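ForH (Streptomyces kaniharaensis, PDB 6NKO) probably acts in formycin A biosynthesis and resembles the purine enzyme PurH, retaining an MGS-like domain of the IMP cyclohydrolase type. Local coordinates at residues 75-78 against 79-83. Residues are numbered along the deposited sequence; the frame is centred on the assembly and turned at random.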
loop_
_atom_site.group_PDB
_atom_site.type_symbol
_atom_site.label_atom_id
_atom_site.label_comp_id
_atom_site.label_asym_id
_atom_site.label_seq_id
_atom_site.Cartn_x
_atom_site.Cartn_y
_atom_site.Cartn_z
ATOM N N THR A 75 -17.490 -1.875 -5.371
ATOM C CA THR A 75 -18.893 -1.845 -4.944
ATOM C C THR A 75 -19.334 -3.153 -4.281
ATOM O O THR A 75 -20.459 -3.208 -3.796
ATOM C CB THR A 75 -19.875 -1.494 -6.085
ATOM O OG1 THR A 75 -21.052 -0.904 -5.526
ATOM C CG2 THR A 75 -20.308 -2.727 -6.866
ATOM N N LEU A 76 -18.492 -4.191 -4.205
ATOM C CA LEU A 76 -18.991 -5.495 -3.764
ATOM C C LEU A 76 -19.539 -5.442 -2.343
ATOM O O LEU A 76 -20.691 -5.811 -2.102
ATOM C CB LEU A 76 -17.908 -6.565 -3.881
ATOM C CG LEU A 76 -18.348 -8.009 -4.201
ATOM C CD1 LEU A 76 -17.193 -8.891 -4.681
ATOM C CD2 LEU A 76 -19.084 -8.707 -3.034
ATOM N N LEU A 77 -18.733 -4.992 -1.390
ATOM C CA LEU A 77 -19.162 -4.888 -0.004
ATOM C C LEU A 77 -18.829 -3.481 0.496
ATOM O O LEU A 77 -18.198 -3.288 1.529
ATOM C CB LEU A 77 -18.499 -5.967 0.853
ATOM C CG LEU A 77 -18.799 -7.416 0.454
ATOM C CD1 LEU A 77 -17.832 -8.395 1.113
ATOM C CD2 LEU A 77 -20.245 -7.829 0.742
ATOM N N GLY A 78 -19.279 -2.474 -0.251
ATOM C CA GLY A 78 -18.802 -1.119 -0.047
ATOM C C GLY A 78 -17.329 -0.943 -0.329
ATOM O O GLY A 78 -16.727 0.031 0.132
ATOM N N GLY A 79 -16.727 -1.872 -1.069
ATOM C CA GLY A 79 -15.312 -1.802 -1.372
ATOM C C GLY A 79 -14.399 -2.386 -0.321
ATOM O O GLY A 79 -13.194 -2.118 -0.346
ATOM N N ARG A 80 -14.929 -3.191 0.600
ATOM C CA ARG A 80 -14.137 -3.720 1.704
ATOM C C ARG A 80 -13.235 -4.878 1.300
ATOM O O ARG A 80 -12.397 -5.297 2.107
ATOM C CB ARG A 80 -15.062 -4.149 2.845
ATOM C CG ARG A 80 -15.522 -2.983 3.699
ATOM C CD ARG A 80 -16.617 -3.374 4.678
ATOM N NE ARG A 80 -17.120 -2.217 5.423
ATOM C CZ ARG A 80 -17.738 -1.168 4.884
ATOM N NH1 ARG A 80 -17.972 -1.112 3.578
ATOM N NH2 ARG A 80 -18.144 -0.172 5.660
ATOM N N VAL A 81 -13.375 -5.398 0.085
ATOM C CA VAL A 81 -12.519 -6.462 -0.418
ATOM C C VAL A 81 -11.793 -6.030 -1.695
ATOM O O VAL A 81 -11.229 -6.858 -2.401
ATOM C CB VAL A 81 -13.325 -7.761 -0.630
ATOM C CG1 VAL A 81 -13.584 -8.448 0.693
ATOM C CG2 VAL A 81 -14.663 -7.463 -1.256
ATOM N N LYS A 82 -11.785 -4.724 -1.981
ATOM C CA LYS A 82 -11.362 -4.229 -3.288
ATOM C C LYS A 82 -9.896 -4.521 -3.598
ATOM O O LYS A 82 -9.525 -4.549 -4.774
ATOM C CB LYS A 82 -11.633 -2.727 -3.388
ATOM C CG LYS A 82 -10.583 -1.847 -2.740
ATOM C CD LYS A 82 -10.667 -0.432 -3.282
ATOM C CE LYS A 82 -12.014 0.195 -2.967
ATOM N NZ LYS A 82 -12.252 0.271 -1.499
ATOM N N THR A 83 -9.052 -4.732 -2.592
ATOM C CA THR A 83 -7.681 -5.158 -2.834
ATOM C C THR A 83 -7.451 -6.611 -2.450
ATOM O O THR A 83 -6.323 -7.102 -2.567
ATOM C CB THR A 83 -6.691 -4.257 -2.082
ATOM O OG1 THR A 83 -7.064 -4.181 -0.701
ATOM C CG2 THR A 83 -6.681 -2.858 -2.687
#
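The guanidinium of Arg-80 meets residues 75-78 at its edge rather than over a face: Gly-78 CA lies in its plane, 3.7 Å from Arg-80 NH1, and Leu-77 O is close to that plane, tilted 18° out of it. NH1 donates to this carbonyl oxygen, with 3.0 Å between Arg-80 NH1 and Leu-77 O and an N-H...O angle of 148°. The side chain runs extended from CG to NE, then turns at its last torsion (chi4 63°), bringing NH1 back to the carbonyl oxygen of Leu-77, three residues earlier. The side-chain bond does most of the holding, with a weak bond from the backbone Arg-80 N beside it. The other end of the guanidinium is held by Glu-136, which forms a salt bridge with NH2.

Further along the loop, the CG2 branch of Val-81 meets Leu-77 CD1 at 4.1 Å and Leu-76 CB at 4.3 Å; these are loose apolar contacts at the surface. Gly-78 and Gly-79 both have positive phi, and at Gly-79 a CB would be pressed against Gly-78 O.

Gly-79 to Lys-82 form a type I beta turn. Lys-82 curls back so that its NZ reaches Gly-79 O at 2.8 Å while also pairing with Glu-51. This surface loop joins strand 65-66 to helix 86-93 in the MGS-like domain, and its Gly-Arg-Val-Lys-Thr run resembles the motif that contributes to the nucleotide site in PurH-type IMP cyclohydrolases, and may do so here.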